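PDB 3H3E: uncharacterized protein Tm1679 from Thermotoga maritima, which binds zinc and probably acts as a metal-dependent enzyme of the metallo-beta-lactamase superfamily, possibly a transferase, with an unknown substrate. Local coordinates for residues C19-Q24 / P234-G239; N129-G134 / E194-R199; N187-I192 / N225-E230; S212-I217 / V243-R248. The protein carries 2 engineered substitutions. All blocks are in the same frame, centred on the assembly; numbering follows the deposited sequence.

Interaction 1: residues C19-Q24 / P234-G239; sequences CDDSSQ and PCHCTG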
loop_
_atom_site.group_PDB
_atom_site.type_symbol
_atom_site.label_atom_id
_atom_site.label_comp_id
_atom_site.label_asym_id
_atom_site.label_seq_id
_atom_site.Cartn_x
_atom_site.Cartn_y
_atom_site.Cartn_z
ATOM N N CYS A 19 -1.684 8.763 7.131
ATOM C CA CYS A 19 -0.668 8.261 8.052
ATOM C C CYS A 19 0.605 7.865 7.304
ATOM O O CYS A 19 0.551 7.304 6.205
ATOM C CB CYS A 19 -1.201 7.084 8.860
ATOM S SG CYS A 19 0.029 6.354 9.942
ATOM N N ASP A 20 1.746 8.197 7.892
ATOM C CA ASP A 20 3.043 7.921 7.288
ATOM C C ASP A 20 4.104 8.166 8.340
ATOM O O ASP A 20 3.822 8.725 9.394
ATOM C CB ASP A 20 3.298 8.830 6.085
ATOM C CG ASP A 20 4.533 8.435 5.315
ATOM O OD1 ASP A 20 4.582 7.275 4.849
ATOM O OD2 ASP A 20 5.450 9.276 5.167
ATOM N N ASP A 21 5.330 7.754 8.060
ATOM C CA ASP A 21 6.392 7.910 9.040
ATOM C C ASP A 21 6.810 9.382 9.226
ATOM O O ASP A 21 7.235 9.767 10.310
ATOM C CB ASP A 21 7.574 6.997 8.704
ATOM C CG ASP A 21 7.182 5.525 8.654
ATOM O OD1 ASP A 21 6.230 5.176 7.938
ATOM O OD2 ASP A 21 7.831 4.704 9.319
ATOM N N SER A 22 6.651 10.193 8.180
ATOM C CA SER A 22 6.939 11.628 8.231
ATOM C C SER A 22 5.664 12.452 8.288
ATOM O O SER A 22 4.576 11.924 8.112
ATOM C CB SER A 22 7.740 12.053 7.009
ATOM O OG SER A 22 8.815 11.163 6.816
ATOM N N SER A 23 5.795 13.753 8.520
ATOM C CA SER A 23 4.620 14.612 8.622
ATOM C C SER A 23 4.963 16.085 8.460
ATOM O O SER A 23 6.061 16.511 8.800
ATOM C CB SER A 23 3.912 14.389 9.963
ATOM O OG SER A 23 4.750 14.746 11.051
ATOM N N GLN A 24 4.019 16.853 7.930
ATOM C CA GLN A 24 4.162 18.296 7.867
ATOM C C GLN A 24 3.647 18.847 9.177
ATOM O O GLN A 24 2.869 18.185 9.858
ATOM C CB GLN A 24 3.347 18.876 6.713
ATOM C CG GLN A 24 3.994 20.087 6.045
ATOM C CD GLN A 24 5.115 19.712 5.067
ATOM O OE1 GLN A 24 6.024 18.935 5.393
ATOM N NE2 GLN A 24 5.051 20.272 3.860
ATOM N N PRO A 234 7.034 8.007 -2.965
ATOM C CA PRO A 234 7.451 6.874 -2.129
ATOM C C PRO A 234 7.270 7.147 -0.641
ATOM O O PRO A 234 7.815 8.126 -0.130
ATOM C CB PRO A 234 8.946 6.732 -2.458
ATOM C CG PRO A 234 9.254 7.795 -3.500
ATOM C CD PRO A 234 8.181 8.818 -3.390
ATOM N N CYS A 235 6.534 6.282 0.046
ATOM C CA CYS A 235 6.219 6.496 1.454
ATOM C C CYS A 235 6.708 5.362 2.340
ATOM O O CYS A 235 7.208 4.367 1.835
ATOM C CB CYS A 235 4.710 6.600 1.621
ATOM S SG CYS A 235 3.901 7.678 0.471
ATOM N N HIS A 236 6.556 5.521 3.657
ATOM C CA HIS A 236 6.550 4.383 4.582
ATOM C C HIS A 236 7.844 3.568 4.514
ATOM O O HIS A 236 8.936 4.107 4.732
ATOM C CB HIS A 236 5.315 3.510 4.284
ATOM C CG HIS A 236 5.031 2.459 5.315
ATOM N ND1 HIS A 236 5.183 2.678 6.667
ATOM C CD2 HIS A 236 4.577 1.186 5.187
ATOM C CE1 HIS A 236 4.855 1.575 7.325
ATOM N NE2 HIS A 236 4.487 0.653 6.452
ATOM N N CYS A 237 7.732 2.282 4.187
ATOM C CA CYS A 237 8.905 1.397 4.159
ATOM C C CYS A 237 10.072 1.825 3.240
ATOM O O CYS A 237 11.223 1.484 3.502
ATOM C CB CYS A 237 8.545 -0.103 3.944
ATOM S SG CYS A 237 6.888 -0.634 3.326
ATOM N N THR A 238 9.779 2.595 2.201
ATOM C CA THR A 238 10.708 2.780 1.086
ATOM C C THR A 238 12.193 2.971 1.441
ATOM O O THR A 238 13.025 2.164 1.052
ATOM C CB THR A 238 10.222 3.872 0.128
ATOM O OG1 THR A 238 8.865 3.599 -0.251
ATOM C CG2 THR A 238 11.090 3.894 -1.115
ATOM N N GLY A 239 12.533 4.030 2.161
ATOM C CA GLY A 239 13.908 4.214 2.586
ATOM C C GLY A 239 14.637 5.362 1.920
ATOM O O GLY A 239 14.523 5.556 0.716
#
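D21, and more weakly D20, hold H236 from the loop after strand 13-19, at the zinc-site edge of this metallo-beta-lactamase fold. H236 is the second residue of a type II' beta turn from C235 to T238, near the end of strand 231-235. Its CB passes D20 OD1 at 3.9 Å. CG lies anti to the backbone N (chi1 -169°), which swings the imidazole over to D21. There ND1 donates to D21 OD1 across 3.0 Å, almost straight at 176°, with the oxygen in the ring plane and offering its syn lone pair; CG and CE1 flank this His-carboxylate hydrogen bond, which would help fix the ring's rotation. NE2 makes a weak hydrogen bond to D73, and the zinc ion, held by H69, H71 and H182, is about 6 Å from the side chain. The rings of H74 and H31 meet the imidazole, and H31 also bonds to D21 OD2. At the backbone, H236 N makes a weak, bent bond to D20 OD1. The turn is closed by C235 O, which accepts from T238 N at 3.1 Å and from T238 OG1 at 2.8 Å, both approaching from the same face of the carbonyl.

Interaction 2: residues N129-G134 / E194-R199; sequences NMFLLG and ETFNER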
loop_
_atom_site.group_PDB
_atom_site.type_symbol
_atom_site.label_atom_id
_atom_site.label_comp_id
_atom_site.label_asym_id
_atom_site.label_seq_id
_atom_site.Cartn_x
_atom_site.Cartn_y
_atom_site.Cartn_z
ATOM N N ASN A 129 -13.811 2.499 -12.085
ATOM C CA ASN A 129 -12.446 2.773 -12.478
ATOM C C ASN A 129 -11.441 2.441 -11.390
ATOM O O ASN A 129 -10.271 2.788 -11.494
ATOM C CB ASN A 129 -12.317 4.228 -12.943
ATOM C CG ASN A 129 -13.125 4.509 -14.212
ATOM O OD1 ASN A 129 -12.913 3.877 -15.258
ATOM N ND2 ASN A 129 -14.061 5.454 -14.121
HETATM N N MSE A 130 -11.902 1.754 -10.350
HETATM C CA MSE A 130 -11.025 1.316 -9.275
HETATM C C MSE A 130 -10.981 -0.208 -9.224
HETATM O O MSE A 130 -12.012 -0.867 -9.355
HETATM C CB MSE A 130 -11.471 1.907 -7.931
HETATM C CG MSE A 130 -11.116 3.389 -7.762
HETATM SE SE MSE A 130 -11.301 4.029 -6.091
HETATM C CE MSE A 130 -13.055 3.752 -5.898
ATOM N N PHE A 131 -9.777 -0.751 -9.045
ATOM C CA PHE A 131 -9.547 -2.191 -9.041
ATOM C C PHE A 131 -8.526 -2.591 -7.985
ATOM O O PHE A 131 -7.562 -1.882 -7.744
ATOM C CB PHE A 131 -8.962 -2.647 -10.385
ATOM C CG PHE A 131 -9.793 -2.295 -11.560
ATOM C CD1 PHE A 131 -9.623 -1.081 -12.199
ATOM C CD2 PHE A 131 -10.731 -3.185 -12.049
ATOM C CE1 PHE A 131 -10.384 -0.755 -13.292
ATOM C CE2 PHE A 131 -11.496 -2.860 -13.136
ATOM C CZ PHE A 131 -11.325 -1.641 -13.762
ATOM N N LEU A 132 -8.708 -3.767 -7.409
ATOM C CA LEU A 132 -7.691 -4.350 -6.561
ATOM C C LEU A 132 -7.017 -5.458 -7.325
ATOM O O LEU A 132 -7.688 -6.320 -7.891
ATOM C CB LEU A 132 -8.316 -4.951 -5.314
ATOM C CG LEU A 132 -8.578 -3.989 -4.176
ATOM C CD1 LEU A 132 -9.470 -4.672 -3.161
ATOM C CD2 LEU A 132 -7.253 -3.553 -3.563
ATOM N N LEU A 133 -5.689 -5.440 -7.323
ATOM C CA LEU A 133 -4.916 -6.506 -7.922
ATOM C C LEU A 133 -4.257 -7.356 -6.854
ATOM O O LEU A 133 -3.666 -6.835 -5.914
ATOM C CB LEU A 133 -3.877 -5.940 -8.885
ATOM C CG LEU A 133 -4.474 -5.812 -10.287
ATOM C CD1 LEU A 133 -5.442 -4.654 -10.301
ATOM C CD2 LEU A 133 -3.383 -5.638 -11.309
ATOM N N GLY A 134 -4.362 -8.669 -7.014
ATOM C CA GLY A 134 -3.907 -9.607 -6.006
ATOM C C GLY A 134 -2.405 -9.740 -5.982
ATOM O O GLY A 134 -1.698 -8.977 -6.639
ATOM N N GLU A 194 0.454 -5.931 -17.576
ATOM C CA GLU A 194 -0.058 -7.065 -18.349
ATOM C C GLU A 194 -1.585 -7.111 -18.368
ATOM O O GLU A 194 -2.167 -7.864 -19.144
ATOM C CB GLU A 194 0.461 -8.398 -17.800
ATOM C CG GLU A 194 1.955 -8.467 -17.539
ATOM C CD GLU A 194 2.391 -9.824 -16.997
ATOM O OE1 GLU A 194 1.551 -10.522 -16.387
ATOM O OE2 GLU A 194 3.573 -10.194 -17.178
ATOM N N THR A 195 -2.216 -6.303 -17.514
ATOM C CA THR A 195 -3.656 -6.377 -17.253
ATOM C C THR A 195 -4.400 -5.182 -17.848
ATOM O O THR A 195 -5.516 -5.308 -18.346
ATOM C CB THR A 195 -3.932 -6.395 -15.719
ATOM O OG1 THR A 195 -3.337 -7.548 -15.121
ATOM C CG2 THR A 195 -5.418 -6.415 -15.430
ATOM N N PHE A 196 -3.781 -4.011 -17.758
ATOM C CA PHE A 196 -4.376 -2.780 -18.255
ATOM C C PHE A 196 -3.666 -2.265 -19.510
ATOM O O PHE A 196 -2.444 -2.130 -19.533
ATOM C CB PHE A 196 -4.372 -1.709 -17.158
ATOM C CG PHE A 196 -5.180 -2.080 -15.946
ATOM C CD1 PHE A 196 -6.477 -1.617 -15.793
ATOM C CD2 PHE A 196 -4.651 -2.901 -14.967
ATOM C CE1 PHE A 196 -7.231 -1.964 -14.686
ATOM C CE2 PHE A 196 -5.404 -3.256 -13.853
ATOM C CZ PHE A 196 -6.690 -2.784 -13.711
ATOM N N ASN A 197 -4.447 -1.983 -20.550
ATOM C CA ASN A 197 -3.926 -1.374 -21.761
ATOM C C ASN A 197 -3.553 0.094 -21.548
ATOM O O ASN A 197 -3.096 0.760 -22.466
ATOM C CB ASN A 197 -4.954 -1.485 -22.883
ATOM C CG ASN A 197 -4.337 -1.318 -24.259
ATOM O OD1 ASN A 197 -3.141 -1.051 -24.387
ATOM N ND2 ASN A 197 -5.152 -1.483 -25.301
ATOM N N GLU A 198 -3.745 0.588 -20.333
ATOM C CA GLU A 198 -3.527 1.997 -20.008
ATOM C C GLU A 198 -2.121 2.235 -19.496
ATOM O O GLU A 198 -1.489 1.340 -18.959
ATOM C CB GLU A 198 -4.525 2.493 -18.945
ATOM C CG GLU A 198 -5.841 3.053 -19.458
ATOM C CD GLU A 198 -6.951 2.014 -19.501
ATOM O OE1 GLU A 198 -6.796 0.932 -18.885
ATOM O OE2 GLU A 198 -7.985 2.284 -20.157
ATOM N N ARG A 199 -1.635 3.457 -19.645
ATOM C CA ARG A 199 -0.301 3.791 -19.183
ATOM C C ARG A 199 -0.325 4.043 -17.676
ATOM O O ARG A 199 -1.337 4.472 -17.125
ATOM C CB ARG A 199 0.228 5.019 -19.927
ATOM C CG ARG A 199 1.575 5.496 -19.410
ATOM C CD ARG A 199 2.022 6.774 -20.082
ATOM N NE ARG A 199 2.823 6.500 -21.268
ATOM C CZ ARG A 199 4.121 6.774 -21.370
ATOM N NH1 ARG A 199 4.768 7.346 -20.360
ATOM N NH2 ARG A 199 4.770 6.489 -22.491
#
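F196 drives its ring edge into the face of F131 in a T-shaped stack, joining the loop after helix 185-193 to strand 130-133 of the mixed sheet. The centroids are 5.1 Å apart and the planes stand at 68°. F196 CE1 lies above the F131 ring, displaced toward its rim, with F131 CD1 as its nearest carbon at 3.6 Å; CZ, the para carbon, points at the CG-CD1 side of the same ring. On the other flank of the F196 edge the isobutyl group of L133 slides past in the opposite direction, CD1 approaching F196 CE2 to 3.8 Å and CD2 lying close behind. F131 and L133 are two apart on one strand and face the same way, so the edge of one phenyl ring is seated between them. F196 gets there with CG anti to its carbonyl carbon (chi1 -62°). Around this group, R169 of strand 165-170 touches both phenylalanines, and L174 of strand 173-178 meets F196.

The packing thins toward T195, an exposed residue whose OG1 comes only within 4.3 Å of L133 CD2. That hydroxyl is spent on D191 O of the preceding helix, so it contributes nothing polar across the contact. F131 is itself partly exposed, whereas F196 and L133 are buried. With carbon meeting carbon throughout the tight part, the join depends on shape and on the weak electrostatics of ring edge against ring face, and it links the loop to the strand without any polar bond between the two segments.

Interaction 3: residues N187-I192 / N225-E230; sequences NILLDI and NELGVE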
loop_
_atom_site.group_PDB
_atom_site.type_symbol
_atom_site.label_atom_id
_atom_site.label_comp_id
_atom_site.label_asym_id
_atom_site.label_seq_id
_atom_site.Cartn_x
_atom_site.Cartn_y
_atom_site.Cartn_z
ATOM N N ASN A 187 7.451 -6.093 -9.749
ATOM C CA ASN A 187 6.519 -7.179 -10.071
ATOM C C ASN A 187 5.096 -6.680 -10.081
ATOM O O ASN A 187 4.270 -7.090 -10.896
ATOM C CB ASN A 187 6.660 -8.324 -9.071
ATOM C CG ASN A 187 7.884 -9.142 -9.329
ATOM O OD1 ASN A 187 8.271 -9.323 -10.478
ATOM N ND2 ASN A 187 8.521 -9.625 -8.272
ATOM N N ILE A 188 4.826 -5.771 -9.161
ATOM C CA ILE A 188 3.505 -5.211 -9.011
ATOM C C ILE A 188 3.146 -4.420 -10.249
ATOM O O ILE A 188 2.048 -4.546 -10.770
ATOM C CB ILE A 188 3.420 -4.359 -7.737
ATOM C CG1 ILE A 188 3.402 -5.289 -6.512
ATOM C CG2 ILE A 188 2.216 -3.460 -7.776
ATOM C CD1 ILE A 188 3.507 -4.597 -5.170
ATOM N N LEU A 189 4.087 -3.627 -10.746
ATOM C CA LEU A 189 3.813 -2.770 -11.903
ATOM C C LEU A 189 3.684 -3.569 -13.186
ATOM O O LEU A 189 2.837 -3.287 -14.015
ATOM C CB LEU A 189 4.897 -1.707 -12.054
ATOM C CG LEU A 189 4.941 -0.633 -10.959
ATOM C CD1 LEU A 189 5.981 0.398 -11.294
ATOM C CD2 LEU A 189 3.596 0.018 -10.824
ATOM N N LEU A 190 4.536 -4.573 -13.337
ATOM C CA LEU A 190 4.483 -5.469 -14.474
ATOM C C LEU A 190 3.173 -6.240 -14.481
ATOM O O LEU A 190 2.576 -6.448 -15.531
ATOM C CB LEU A 190 5.664 -6.437 -14.436
ATOM C CG LEU A 190 7.073 -5.841 -14.504
ATOM C CD1 LEU A 190 8.124 -6.835 -14.014
ATOM C CD2 LEU A 190 7.373 -5.407 -15.922
ATOM N N ASP A 191 2.716 -6.674 -13.314
ATOM C CA ASP A 191 1.425 -7.349 -13.258
ATOM C C ASP A 191 0.334 -6.413 -13.766
ATOM O O ASP A 191 -0.543 -6.819 -14.517
ATOM C CB ASP A 191 1.110 -7.850 -11.851
ATOM C CG ASP A 191 1.605 -9.275 -11.609
ATOM O OD1 ASP A 191 2.560 -9.704 -12.293
ATOM O OD2 ASP A 191 1.041 -9.972 -10.734
ATOM N N ILE A 192 0.409 -5.150 -13.361
ATOM C CA ILE A 192 -0.534 -4.128 -13.802
ATOM C C ILE A 192 -0.430 -3.899 -15.312
ATOM O O ILE A 192 -1.419 -3.933 -16.026
ATOM C CB ILE A 192 -0.282 -2.836 -13.035
ATOM C CG1 ILE A 192 -0.614 -3.058 -11.561
ATOM C CG2 ILE A 192 -1.091 -1.718 -13.598
ATOM C CD1 ILE A 192 -0.271 -1.908 -10.695
ATOM N N ASN A 225 11.071 3.455 -15.218
ATOM C CA ASN A 225 11.385 4.165 -16.452
ATOM C C ASN A 225 10.875 3.444 -17.683
ATOM O O ASN A 225 10.190 4.030 -18.515
ATOM C CB ASN A 225 12.888 4.400 -16.563
ATOM C CG ASN A 225 13.371 5.466 -15.609
ATOM O OD1 ASN A 225 12.593 6.314 -15.162
ATOM N ND2 ASN A 225 14.656 5.433 -15.287
ATOM N N GLU A 226 11.222 2.166 -17.789
ATOM C CA GLU A 226 10.799 1.330 -18.902
ATOM C C GLU A 226 9.293 1.385 -19.123
ATOM O O GLU A 226 8.824 1.357 -20.273
ATOM C CB GLU A 226 11.197 -0.124 -18.654
ATOM C CG GLU A 226 12.681 -0.370 -18.512
ATOM C CD GLU A 226 13.418 -0.316 -19.825
ATOM O OE1 GLU A 226 12.758 -0.225 -20.886
ATOM O OE2 GLU A 226 14.666 -0.367 -19.795
ATOM N N LEU A 227 8.536 1.441 -18.025
ATOM C CA LEU A 227 7.075 1.401 -18.123
ATOM C C LEU A 227 6.483 2.785 -18.323
ATOM O O LEU A 227 5.273 2.933 -18.421
ATOM C CB LEU A 227 6.446 0.718 -16.907
ATOM C CG LEU A 227 6.750 -0.776 -16.650
ATOM C CD1 LEU A 227 6.165 -1.220 -15.326
ATOM C CD2 LEU A 227 6.236 -1.689 -17.752
ATOM N N GLY A 228 7.346 3.795 -18.390
ATOM C CA GLY A 228 6.913 5.160 -18.625
ATOM C C GLY A 228 6.143 5.804 -17.483
ATOM O O GLY A 228 5.287 6.661 -17.709
ATOM N N VAL A 229 6.430 5.397 -16.250
ATOM C CA VAL A 229 5.790 6.028 -15.105
ATOM C C VAL A 229 6.254 7.481 -15.006
ATOM O O VAL A 229 7.444 7.771 -15.132
ATOM C CB VAL A 229 6.087 5.277 -13.797
ATOM C CG1 VAL A 229 5.387 5.947 -12.643
ATOM C CG2 VAL A 229 5.642 3.843 -13.912
ATOM N N GLU A 230 5.311 8.390 -14.781
ATOM C CA GLU A 230 5.608 9.815 -14.822
ATOM C C GLU A 230 5.960 10.398 -13.453
ATOM O O GLU A 230 6.926 11.148 -13.338
ATOM C CB GLU A 230 4.453 10.587 -15.476
ATOM C CG GLU A 230 4.720 12.071 -15.672
ATOM C CD GLU A 230 6.051 12.339 -16.367
ATOM O OE1 GLU A 230 6.329 11.678 -17.395
ATOM O OE2 GLU A 230 6.814 13.211 -15.890
#
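L189 and L227 bring the two backbones closest, CA to CA 8.2 Å, where the middle of helix 185-193 passes the C-terminal end of helix 214-226. That end is a Schellman motif: G228 takes a positive phi (69°) and its N bonds back to N225 O, turning the chain toward strand 231-235. Both helices belong to the layer lying on the mixed sheet of the metallo-beta-lactamase fold, in successive beta-alpha-beta units.

L227, the last residue before that glycine, has the largest share of the contact. Its CG is anti to the carbonyl carbon (chi1 -64°), which reaches the isobutyl group across toward the neighbouring helix. CD1 is the probing atom and settles against L189 CB at 3.5 Å, near the helix backbone rather than at the leucine tip. The other methyl, CD2, only skirts L190 CD2, 4.3 Å off, on the partly exposed flank.

Deeper in, L189 carries on past L227 toward the sheet. V229, the residue after the glycine, faces it there, and both side chains rest on I200 and V203 of strand 200-204. The helix, the turn and the strand therefore meet around one apolar group. The touch between L189 and V229 is a light one between branch methyls, L189 CD1 to V229 CG2 at 4.3 Å.

Interaction 4: residues S212-I217 / V243-R248; sequences SSDDEI and VDIFKR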
loop_
_atom_site.group_PDB
_atom_site.type_symbol
_atom_site.label_atom_id
_atom_site.label_comp_id
_atom_site.label_asym_id
_atom_site.label_seq_id
_atom_site.Cartn_x
_atom_site.Cartn_y
_atom_site.Cartn_z
ATOM N N SER A 212 17.077 -3.878 0.539
ATOM C CA SER A 212 17.457 -4.194 -0.827
ATOM C C SER A 212 18.788 -3.540 -1.180
ATOM O O SER A 212 19.112 -2.469 -0.660
ATOM C CB SER A 212 16.377 -3.727 -1.795
ATOM O OG SER A 212 15.258 -4.588 -1.768
ATOM N N SER A 213 19.552 -4.188 -2.060
ATOM C CA SER A 213 20.840 -3.662 -2.498
ATOM C C SER A 213 20.665 -2.538 -3.505
ATOM O O SER A 213 19.657 -2.474 -4.207
ATOM C CB SER A 213 21.705 -4.769 -3.104
ATOM O OG SER A 213 21.279 -5.114 -4.410
ATOM N N ASP A 214 21.650 -1.652 -3.576
ATOM C CA ASP A 214 21.591 -0.541 -4.517
ATOM C C ASP A 214 21.343 -1.058 -5.924
ATOM O O ASP A 214 20.592 -0.457 -6.679
ATOM C CB ASP A 214 22.866 0.303 -4.455
ATOM C CG ASP A 214 22.950 1.142 -3.186
ATOM O OD1 ASP A 214 22.293 0.777 -2.186
ATOM O OD2 ASP A 214 23.667 2.169 -3.187
ATOM N N ASP A 215 21.967 -2.180 -6.268
ATOM C CA ASP A 215 21.714 -2.833 -7.549
ATOM C C ASP A 215 20.245 -3.198 -7.662
ATOM O O ASP A 215 19.597 -2.908 -8.667
ATOM C CB ASP A 215 22.567 -4.098 -7.708
ATOM C CG ASP A 215 23.988 -3.798 -8.156
ATOM O OD1 ASP A 215 24.158 -3.037 -9.133
ATOM O OD2 ASP A 215 24.935 -4.333 -7.532
ATOM N N GLU A 216 19.723 -3.844 -6.624
ATOM C CA GLU A 216 18.326 -4.248 -6.612
ATOM C C GLU A 216 17.431 -3.042 -6.858
ATOM O O GLU A 216 16.531 -3.094 -7.680
ATOM C CB GLU A 216 17.967 -4.943 -5.298
ATOM C CG GLU A 216 18.533 -6.359 -5.162
ATOM C CD GLU A 216 18.069 -7.069 -3.889
ATOM O OE1 GLU A 216 18.370 -6.574 -2.779
ATOM O OE2 GLU A 216 17.409 -8.128 -3.998
ATOM N N ILE A 217 17.699 -1.948 -6.166
ATOM C CA ILE A 217 16.925 -0.723 -6.341
ATOM C C ILE A 217 17.024 -0.065 -7.723
ATOM O O ILE A 217 16.052 0.493 -8.224
ATOM C CB ILE A 217 17.297 0.317 -5.292
ATOM C CG1 ILE A 217 17.019 -0.223 -3.882
ATOM C CG2 ILE A 217 16.560 1.614 -5.574
ATOM C CD1 ILE A 217 17.760 0.528 -2.787
ATOM N N VAL A 243 15.127 6.250 -2.125
ATOM C CA VAL A 243 14.581 7.490 -2.653
ATOM C C VAL A 243 15.656 8.311 -3.352
ATOM O O VAL A 243 15.411 8.872 -4.422
ATOM C CB VAL A 243 13.934 8.349 -1.570
ATOM C CG1 VAL A 243 13.416 9.636 -2.179
ATOM C CG2 VAL A 243 12.803 7.588 -0.886
ATOM N N ASP A 244 16.845 8.383 -2.756
ATOM C CA ASP A 244 17.952 9.118 -3.368
ATOM C C ASP A 244 18.258 8.546 -4.742
ATOM O O ASP A 244 18.522 9.288 -5.687
ATOM C CB ASP A 244 19.214 9.090 -2.489
ATOM C CG ASP A 244 19.162 10.089 -1.335
ATOM O OD1 ASP A 244 18.183 10.864 -1.234
ATOM O OD2 ASP A 244 20.113 10.091 -0.524
ATOM N N ILE A 245 18.223 7.221 -4.854
ATOM C CA ILE A 245 18.439 6.568 -6.147
ATOM C C ILE A 245 17.333 6.917 -7.146
ATOM O O ILE A 245 17.619 7.214 -8.307
ATOM C CB ILE A 245 18.561 5.041 -6.004
ATOM C CG1 ILE A 245 19.849 4.684 -5.249
ATOM C CG2 ILE A 245 18.508 4.372 -7.365
ATOM C CD1 ILE A 245 19.979 3.214 -4.906
ATOM N N PHE A 246 16.078 6.893 -6.693
ATOM C CA PHE A 246 14.956 7.358 -7.513
ATOM C C PHE A 246 15.212 8.785 -7.986
ATOM O O PHE A 246 15.086 9.076 -9.167
ATOM C CB PHE A 246 13.616 7.299 -6.758
ATOM C CG PHE A 246 12.833 6.026 -6.968
ATOM C CD1 PHE A 246 11.809 5.970 -7.897
ATOM C CD2 PHE A 246 13.095 4.893 -6.207
ATOM C CE1 PHE A 246 11.075 4.798 -8.086
ATOM C CE2 PHE A 246 12.366 3.720 -6.389
ATOM C CZ PHE A 246 11.358 3.677 -7.330
ATOM N N LYS A 247 15.572 9.681 -7.073
ATOM C CA LYS A 247 15.785 11.080 -7.455
ATOM C C LYS A 247 16.873 11.262 -8.523
ATOM O O LYS A 247 16.788 12.174 -9.349
ATOM C CB LYS A 247 16.062 11.977 -6.239
ATOM C CG LYS A 247 14.899 12.086 -5.239
ATOM C CD LYS A 247 14.901 13.434 -4.515
ATOM C CE LYS A 247 13.843 13.534 -3.405
ATOM N NZ LYS A 247 14.420 13.396 -2.025
ATOM N N ARG A 248 17.876 10.387 -8.528
ATOM C CA ARG A 248 19.004 10.555 -9.443
ATOM C C ARG A 248 18.914 9.713 -10.715
ATOM O O ARG A 248 19.701 9.913 -11.637
ATOM C CB ARG A 248 20.348 10.299 -8.736
ATOM C CG ARG A 248 20.833 8.859 -8.829
ATOM C CD ARG A 248 22.352 8.734 -8.727
ATOM N NE ARG A 248 22.767 7.330 -8.711
ATOM C CZ ARG A 248 23.234 6.690 -7.638
ATOM N NH1 ARG A 248 23.368 7.329 -6.482
ATOM N NH2 ARG A 248 23.577 5.409 -7.725
#
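The carboxylate of D214 presents one flat face to I245, whose CD1 sits above it, 4.0 Å from D214 CG. This is helix-helix packing in the metallo-beta-lactamase fold, the start of helix 214-226 against helix 240-249, the two helices that precede and follow strand 231-235 in the chain. Within helix 240-249, I245 CG1 also lies over one face of the R248 guanidinium, set off toward the rim. I245 is thus beside both groups, whose charged atoms D214 OD2 and R248 NH2 are 5.6 Å apart and not in contact. The acid has its salt bridge with R241 instead, while R248 makes a long, weak ion pair with E218. The F246 ring stays just short of this contact and packs edge-to-face with F224.

The apolar centre is I217 against I245, whose CA atoms are 7.4 Å apart. Each isoleucine puts CG2 anti to its backbone N, and these two branch methyls meet at 3.8 Å. The tip of I245 then runs on over the base of its partner, where I245 CD1 is 4.0 Å from I217 CB. V221 one turn further on and A242 across the way extend the apolar seam.

Just before I217 the helix is started by a capping box. S213 OG accepts from E216 N at 3.0 Å, and E216 returns the bond through the anti lone pair of OE1, which takes S213 N at 2.8 Å.

In the fold
Interaction 2 joins strand 130-133 to a loop, and interactions 3 and 4 pack helices associated with the same mixed sheet. Interactions 2 and 3 are neighbours, centres 11 Å apart, and touch where L133 CD2 meets I192 CG1 at 3.8 Å. Interactions 3 and 4 sit at opposite ends of one shared helix, with 16 Å between their centres. Strand 231-235 then carries the chain from interaction 3 into interaction 1, and helix 240-249 leads on to interaction 4, with V243 packing on P234 and T238. Interaction 1 spans the longest loop, connecting the residues just after strand 13-19 of the other mixed sheet to the H236 turn, so distant parts of the chain meet near the zinc.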